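Local coordinates for tetracycline repressor protein class G (Acinetobacter baumannii, PDB 6RX9) that represses transcription of the tetracycline resistance gene by binding its operator DNA as a helix-turn-helix protein, and has its operator affinity reduced when tetracycline binds, at residues G21-T26 against G96-A101; E73-F78 against E123-K128; L84-A89 against H139-S144. All blocks are in the same frame, centred on the assembly; numbering follows the deposited sequence. Where two conformers were deposited one is given.

Contact 1: residues G21-T26 against G96-A101; sequences GMDSLT and GARIHA
Asp23 and Arg98 form the polar half of this contact, a salt bridge at the exposed margin between the loop 21-26 and the helix 96-101. NH1 of Arg98 donates to OD1 of Asp23 over 2.9 Å with an N-H...O angle of 162°. The acceptor lies near the guanidinium plane and is met on the syn side of the carboxylate, yet the two flat groups are turned 62° against each other, so a single N-H carries the bridge instead of a paired, two-bond grip. The bend of the arginine chain at chi3 (62°) swings the guanidinium across the methionine beside it. NH2 of Arg98 has a weak bond of 3.4 Å to a water, and Asp95, just before the helix segment, forms a longer, weak ion pair with the same nitrogen. That water also accepts from the backbone N of Asp23 at 3.1 Å, which ties loop and arginine together a second time. The backbone N of Met22 is satisfied by the carboxylate of Asp95, while Lys48 takes up the carbonyl oxygens of Met22 and Leu25.

Met22 joins the charged and apolar parts of the contact. Its side chain is fully extended, and its SD sits over the centre of one guanidinium face, 3.8 Å from CZ of Arg98. The same sulfur is 3.8 Å from CG1 of Ile99, whose chain runs past the methionine in the opposite direction. Helix 48-59 adds Leu52 against Met22 and Ala56 against Ile99. The loop leads from helix 6-20 to Thr26, which caps helix 27-34, the first helix of the helix-turn-helix; the arrangement is thus an interdomain contact of the TetR fold, joining the DNA-binding head to the ligand-binding core.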
# COMPACT_ATOMS: atom_id res chain seq x y z
N GLY A 21 -18.44 8.12 1.67
CA GLY A 21 -17.27 7.23 1.79
C GLY A 21 -17.60 5.78 1.45
O GLY A 21 -18.80 5.46 1.27
N MET A 22 -16.56 4.95 1.38
CA MET A 22 -16.57 3.54 0.91
C MET A 22 -17.46 2.67 1.81
O MET A 22 -18.20 1.82 1.28
CB MET A 22 -15.14 3.01 0.93
CG MET A 22 -14.95 1.60 0.43
SD MET A 22 -13.23 1.12 0.66
CE MET A 22 -13.22 -0.50 -0.10
N ASP A 23 -17.38 2.87 3.13
CA ASP A 23 -18.06 2.02 4.15
C ASP A 23 -19.58 2.23 4.09
O ASP A 23 -20.30 1.23 4.20
CB ASP A 23 -17.48 2.29 5.55
CG ASP A 23 -16.04 1.85 5.71
OD1 ASP A 23 -15.56 1.04 4.89
OD2 ASP A 23 -15.39 2.32 6.67
N SER A 24 -20.04 3.48 3.91
CA SER A 24 -21.48 3.86 3.91
C SER A 24 -22.11 3.67 2.52
O SER A 24 -23.35 3.72 2.44
CB SER A 24 -21.66 5.28 4.39
OG SER A 24 -21.29 5.40 5.75
N LEU A 25 -21.30 3.49 1.47
CA LEU A 25 -21.79 3.30 0.08
C LEU A 25 -22.56 1.97 -0.01
O LEU A 25 -22.02 0.95 0.43
CB LEU A 25 -20.59 3.32 -0.88
CG LEU A 25 -20.90 3.23 -2.37
CD1 LEU A 25 -21.84 4.34 -2.81
CD2 LEU A 25 -19.62 3.26 -3.19
N THR A 26 -23.79 2.00 -0.53
CA THR A 26 -24.62 0.80 -0.82
C THR A 26 -25.28 0.97 -2.19
O THR A 26 -25.50 2.13 -2.61
CB THR A 26 -25.66 0.53 0.27
OG1 THR A 26 -26.72 1.48 0.16
CG2 THR A 26 -25.08 0.58 1.66
N GLY A 96 -9.94 6.28 -2.05
CA GLY A 96 -9.40 5.87 -3.36
C GLY A 96 -8.40 4.73 -3.24
O GLY A 96 -8.54 3.74 -3.97
N ALA A 97 -7.40 4.86 -2.36
CA ALA A 97 -6.32 3.85 -2.20
C ALA A 97 -6.90 2.55 -1.62
O ALA A 97 -6.50 1.48 -2.10
CB ALA A 97 -5.20 4.39 -1.35
N ARG A 98 -7.83 2.64 -0.66
CA ARG A 98 -8.51 1.47 -0.04
C ARG A 98 -9.28 0.69 -1.12
O ARG A 98 -9.18 -0.55 -1.14
CB ARG A 98 -9.46 1.92 1.08
CG ARG A 98 -8.77 2.26 2.39
CD ARG A 98 -9.78 2.70 3.44
NE ARG A 98 -10.72 1.63 3.74
CZ ARG A 98 -11.96 1.79 4.21
NH1 ARG A 98 -12.70 0.73 4.44
NH2 ARG A 98 -12.45 3.00 4.44
N ILE A 99 -10.02 1.40 -1.97
CA ILE A 99 -10.81 0.81 -3.09
C ILE A 99 -9.84 0.09 -4.04
O ILE A 99 -10.11 -1.08 -4.38
CB ILE A 99 -11.65 1.89 -3.81
CG1 ILE A 99 -12.82 2.34 -2.93
CG2 ILE A 99 -12.13 1.40 -5.17
CD1 ILE A 99 -13.51 3.60 -3.40
N HIS A 100 -8.74 0.74 -4.42
CA HIS A 100 -7.71 0.18 -5.34
C HIS A 100 -7.13 -1.11 -4.73
O HIS A 100 -7.04 -2.12 -5.46
CB HIS A 100 -6.61 1.21 -5.65
CG HIS A 100 -5.53 0.68 -6.54
ND1 HIS A 100 -5.64 0.68 -7.91
CD2 HIS A 100 -4.34 0.12 -6.24
CE1 HIS A 100 -4.55 0.15 -8.43
NE2 HIS A 100 -3.74 -0.20 -7.43
N ALA A 101 -6.76 -1.06 -3.44
CA ALA A 101 -6.14 -2.17 -2.69
C ALA A 101 -7.12 -3.35 -2.56
O ALA A 101 -6.68 -4.50 -2.75
CB ALA A 101 -5.69 -1.69 -1.33
O HOH W 1 -15.30 4.76 4.38

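Contact 2: residues E73-F78 against E123-K128; sequences EDWRVF and EGFCPK
The indole of Trp75 is sandwiched between Phe125 on one face and the aliphatic part of Arg76 on the other. Phe125 presents its edge, the CE1 and CZ side, in a T-shaped stack with ring planes 82° apart and centroids 5.0 Å from each other; CE1 of Phe125 comes to 3.6 Å from CE3 of Trp75, toward the rim of the indole. On the opposite face CG of Arg76 stands 3.5 Å above the ring plane, over its centre. The edge near CD1 of Trp75 is taken by the carboxylate of Glu123, with OE2 of Glu123 3.3 Å from that carbon. Glu123 folds back through a bend at chi2 (-73°), which brings its carboxylate to the start of the helix 75-91, where OE2 uses its anti lone pair to accept from the backbone N of Trp75 at 2.9 Å.

The contact lies in the all-helical C-terminal, ligand-binding domain of the TetR fold. Asp74 is the N-cap of helix 75-91: its two oxygens receive weak bonds from the backbone N atoms of Arg76 and Val77, and OD2 of Asp74 makes a salt bridge to NH2 of Arg76 at 2.8 Å. Across from it, Gly124 ends the helix 110-122 in a Schellman motif, so one helix's beginning meets another's end. Arg76 has a second acidic partner in Glu200 of helix 185-202, and Phe199 of that helix packs on both aromatic rings.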
# COMPACT_ATOMS: atom_id res chain seq x y z
N GLU A 73 11.55 12.61 -24.08
CA GLU A 73 11.50 12.54 -22.59
C GLU A 73 12.31 11.32 -22.14
O GLU A 73 12.15 10.25 -22.76
CB GLU A 73 10.05 12.54 -22.09
CG GLU A 73 9.56 11.21 -21.53
CD GLU A 73 8.18 11.25 -20.87
OE1 GLU A 73 7.84 12.28 -20.26
OE2 GLU A 73 7.46 10.24 -20.97
N ASP A 74 13.17 11.48 -21.13
CA ASP A 74 14.04 10.39 -20.61
C ASP A 74 13.24 9.56 -19.60
O ASP A 74 12.15 10.02 -19.18
CB ASP A 74 15.33 10.95 -20.01
CG ASP A 74 15.17 11.47 -18.59
OD1 ASP A 74 14.24 12.27 -18.37
OD2 ASP A 74 15.97 11.07 -17.72
N TRP A 75 13.76 8.39 -19.23
CA TRP A 75 13.10 7.40 -18.35
C TRP A 75 12.78 8.00 -16.97
O TRP A 75 11.78 7.58 -16.37
CB TRP A 75 13.94 6.12 -18.24
CG TRP A 75 15.27 6.29 -17.56
CD1 TRP A 75 16.46 6.61 -18.15
CD2 TRP A 75 15.54 6.11 -16.16
NE1 TRP A 75 17.46 6.65 -17.20
CE2 TRP A 75 16.92 6.35 -15.98
CE3 TRP A 75 14.76 5.77 -15.05
CZ2 TRP A 75 17.53 6.26 -14.73
CZ3 TRP A 75 15.36 5.69 -13.82
CH2 TRP A 75 16.72 5.93 -13.66
N ARG A 76 13.60 8.94 -16.49
CA ARG A 76 13.45 9.55 -15.14
C ARG A 76 12.17 10.39 -15.09
O ARG A 76 11.41 10.25 -14.11
CB ARG A 76 14.68 10.40 -14.78
CG ARG A 76 15.98 9.61 -14.72
CD ARG A 76 17.15 10.49 -14.31
NE ARG A 76 18.41 10.01 -14.86
CZ ARG A 76 19.04 10.52 -15.93
NH1 ARG A 76 20.19 9.98 -16.31
NH2 ARG A 76 18.54 11.54 -16.60
N VAL A 77 11.94 11.23 -16.10
CA VAL A 77 10.74 12.11 -16.19
C VAL A 77 9.50 11.22 -16.38
O VAL A 77 8.48 11.51 -15.73
CB VAL A 77 10.89 13.15 -17.31
CG1 VAL A 77 9.59 13.91 -17.56
CG2 VAL A 77 12.02 14.13 -17.01
N PHE A 78 9.59 10.17 -17.21
CA PHE A 78 8.49 9.22 -17.49
C PHE A 78 8.01 8.57 -16.18
O PHE A 78 6.79 8.59 -15.92
CB PHE A 78 8.90 8.14 -18.49
CG PHE A 78 7.88 7.03 -18.61
CD1 PHE A 78 6.62 7.29 -19.12
CD2 PHE A 78 8.17 5.74 -18.19
CE1 PHE A 78 5.67 6.28 -19.22
CE2 PHE A 78 7.22 4.74 -18.28
CZ PHE A 78 5.98 5.01 -18.80
N GLU A 123 16.33 2.52 -22.64
CA GLU A 123 16.94 3.53 -21.73
C GLU A 123 17.98 2.88 -20.80
O GLU A 123 18.49 3.59 -19.91
CB GLU A 123 15.85 4.24 -20.92
CG GLU A 123 15.07 5.27 -21.73
CD GLU A 123 15.84 6.55 -22.03
OE1 GLU A 123 16.59 6.57 -23.02
OE2 GLU A 123 15.69 7.53 -21.26
N GLY A 124 18.29 1.59 -21.00
CA GLY A 124 19.43 0.91 -20.36
C GLY A 124 19.02 0.00 -19.21
O GLY A 124 19.93 -0.46 -18.49
N PHE A 125 17.72 -0.25 -19.01
CA PHE A 125 17.21 -1.28 -18.07
C PHE A 125 17.28 -2.66 -18.74
O PHE A 125 17.12 -2.73 -19.97
CB PHE A 125 15.75 -1.01 -17.67
CG PHE A 125 15.55 0.10 -16.67
CD1 PHE A 125 15.61 1.43 -17.06
CD2 PHE A 125 15.28 -0.19 -15.34
CE1 PHE A 125 15.41 2.45 -16.14
CE2 PHE A 125 15.08 0.83 -14.42
CZ PHE A 125 15.14 2.15 -14.82
N CYS A 126 17.53 -3.71 -17.96
CA CYS A 126 17.32 -5.12 -18.40
C CYS A 126 15.83 -5.45 -18.22
O CYS A 126 15.19 -4.91 -17.32
CB CYS A 126 18.21 -6.09 -17.63
SG CYS A 126 17.37 -6.96 -16.28
N PRO A 127 15.24 -6.30 -19.09
CA PRO A 127 13.79 -6.56 -19.06
C PRO A 127 13.19 -6.85 -17.67
O PRO A 127 12.15 -6.29 -17.36
CB PRO A 127 13.65 -7.80 -19.95
CG PRO A 127 14.77 -7.66 -20.95
CD PRO A 127 15.92 -7.06 -20.16
N LYS A 128 13.85 -7.72 -16.89
CA LYS A 128 13.44 -8.08 -15.51
C LYS A 128 13.33 -6.81 -14.65
O LYS A 128 12.27 -6.60 -14.04
CB LYS A 128 14.47 -8.99 -14.83
CG LYS A 128 14.31 -10.49 -15.07
CD LYS A 128 15.16 -11.30 -14.12
CE LYS A 128 15.61 -12.63 -14.68
NZ LYS A 128 16.90 -13.06 -14.10

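Contact 3: residues L84-A89 against H139-S144; sequences LSFRTA and HYVVGS
Apolar packing between Phe86 and the valines Val141 and Val142 makes up most of this contact. CG1 of Val141 fits between the Phe86 ring and the backbone of helix 75-91, 3.5 Å from CD2 of Phe86 and 3.7 Å from the backbone N of Arg87. Farther out, CG2 of Val142 lies 3.8 Å from CZ of Phe86. Both methyls approach the ring obliquely. With its CG anti to the backbone N (chi1 -174°), the phenylalanine reaches toward helix 127-155, and the ring of His100, on helix 96-102, meets it edge-to-face; His100 and Asn82 probably belong to the magnesium and tetracycline sites, which places this packing beside the drug pocket.

Helices 75-91 and 127-155 run nearly alongside here, their segment axes 9.7 Å apart at a crossing angle of -30°, within the all-helical core of the TetR ligand-binding domain. Helix 127-155 also faces the second subunit: Val142 packs on Leu146 and Ser144 on His139 of that chain.

The polar link across the contact runs through water. NE of Arg87 donates to it at 2.9 Å, with the water at the edge of the guanidinium and in its plane, and OG of Ser144 lies 2.8 Å from the same water in a further hydrogen bond. The extended arginine is anchored beyond this by a salt bridge from NH1 to Asp185 and a hydrogen bond from NH2 to Gln148.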
# COMPACT_ATOMS: atom_id res chain seq x y z
N LEU A 84 3.26 10.43 -10.21
CA LEU A 84 2.49 11.62 -9.74
C LEU A 84 1.03 11.52 -10.20
O LEU A 84 0.13 11.89 -9.42
CB LEU A 84 3.17 12.90 -10.25
CG LEU A 84 4.48 13.27 -9.56
CD1 LEU A 84 5.27 14.27 -10.39
CD2 LEU A 84 4.23 13.81 -8.16
N SER A 85 0.81 11.05 -11.43
CA SER A 85 -0.53 10.85 -12.04
C SER A 85 -1.30 9.76 -11.29
O SER A 85 -2.51 9.94 -11.06
CB SER A 85 -0.42 10.53 -13.51
OG SER A 85 0.08 9.22 -13.72
N PHE A 86 -0.62 8.66 -10.93
CA PHE A 86 -1.19 7.54 -10.15
C PHE A 86 -1.60 8.05 -8.76
O PHE A 86 -2.73 7.74 -8.32
CB PHE A 86 -0.21 6.36 -10.09
CG PHE A 86 -0.72 5.10 -9.45
CD1 PHE A 86 -2.06 4.74 -9.52
CD2 PHE A 86 0.16 4.24 -8.80
CE1 PHE A 86 -2.51 3.56 -8.93
CE2 PHE A 86 -0.30 3.07 -8.21
CZ PHE A 86 -1.63 2.73 -8.27
N ARG A 87 -0.74 8.83 -8.11
CA ARG A 87 -1.02 9.42 -6.77
C ARG A 87 -2.25 10.33 -6.85
O ARG A 87 -3.15 10.20 -6.00
CB ARG A 87 0.19 10.19 -6.24
CG ARG A 87 -0.07 10.86 -4.90
CD ARG A 87 1.15 11.59 -4.39
NE ARG A 87 0.94 12.15 -3.06
CZ ARG A 87 1.00 13.44 -2.75
NH1 ARG A 87 1.28 14.35 -3.67
NH2 ARG A 87 0.80 13.82 -1.50
N THR A 88 -2.30 11.22 -7.85
CA THR A 88 -3.42 12.17 -8.08
C THR A 88 -4.72 11.39 -8.26
O THR A 88 -5.73 11.78 -7.64
CB THR A 88 -3.14 13.09 -9.27
OG1 THR A 88 -1.87 13.71 -9.05
CG2 THR A 88 -4.20 14.16 -9.46
N ALA A 89 -4.69 10.31 -9.05
CA ALA A 89 -5.85 9.44 -9.37
C ALA A 89 -6.41 8.82 -8.09
O ALA A 89 -7.65 8.80 -7.94
CB ALA A 89 -5.45 8.38 -10.36
N HIS A 139 4.03 0.20 -5.94
CA HIS A 139 4.00 -0.24 -4.52
C HIS A 139 4.15 0.98 -3.60
O HIS A 139 3.34 1.12 -2.66
CB HIS A 139 5.10 -1.28 -4.23
CG HIS A 139 4.98 -2.55 -5.00
ND1 HIS A 139 3.81 -2.96 -5.60
CD2 HIS A 139 5.89 -3.52 -5.25
CE1 HIS A 139 4.00 -4.12 -6.20
NE2 HIS A 139 5.27 -4.48 -6.00
N TYR A 140 5.14 1.84 -3.88
CA TYR A 140 5.45 3.06 -3.09
C TYR A 140 4.22 3.99 -3.08
O TYR A 140 3.83 4.45 -1.99
CB TYR A 140 6.69 3.77 -3.62
CG TYR A 140 6.91 5.12 -2.99
CD1 TYR A 140 7.32 5.23 -1.67
CD2 TYR A 140 6.65 6.29 -3.68
CE1 TYR A 140 7.49 6.46 -1.06
CE2 TYR A 140 6.82 7.53 -3.09
CZ TYR A 140 7.24 7.62 -1.78
OH TYR A 140 7.41 8.83 -1.19
N VAL A 141 3.62 4.24 -4.24
CA VAL A 141 2.48 5.20 -4.38
C VAL A 141 1.29 4.68 -3.56
O VAL A 141 0.71 5.47 -2.80
CB VAL A 141 2.09 5.43 -5.85
CG1 VAL A 141 0.78 6.18 -5.98
CG2 VAL A 141 3.20 6.15 -6.62
N VAL A 142 0.94 3.41 -3.70
CA VAL A 142 -0.21 2.79 -2.98
C VAL A 142 0.03 2.93 -1.47
O VAL A 142 -0.88 3.42 -0.79
CB VAL A 142 -0.43 1.32 -3.40
CG1 VAL A 142 -1.37 0.60 -2.45
CG2 VAL A 142 -0.92 1.23 -4.84
N GLY A 143 1.20 2.52 -0.98
CA GLY A 143 1.55 2.62 0.45
C GLY A 143 1.40 4.05 0.96
O GLY A 143 0.79 4.23 2.04
N SER A 144 1.91 5.03 0.21
CA SER A 144 1.91 6.47 0.57
C SER A 144 0.47 6.99 0.67
O SER A 144 0.15 7.66 1.67
CB SER A 144 2.72 7.27 -0.41
OG SER A 144 2.56 8.66 -0.16
O HOH W 2 0.47 10.29 -0.92

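In the fold
Contacts 2 and 3 join the same two elements, helices 75-91 and 127-155 or the turn leading into the latter, with centres 19 Å apart. Contact 3 is fully buried near the middle of the chain and relies on hydrocarbon packing with a water link; contact 2, about 21 Å from the chain centre, mixes aromatic stacking with charged and capping groups. Contact 1 lies on the opposite side of the chain centre from contact 2, where an exposed salt bridge borders the packing of Met22 and Ile99 between the two domains. It touches contact 3 through His100, whose ring meets Phe86 and Val142. Contacts 2 and 3 both reach the second subunit, whereas contact 1 stays within one chain.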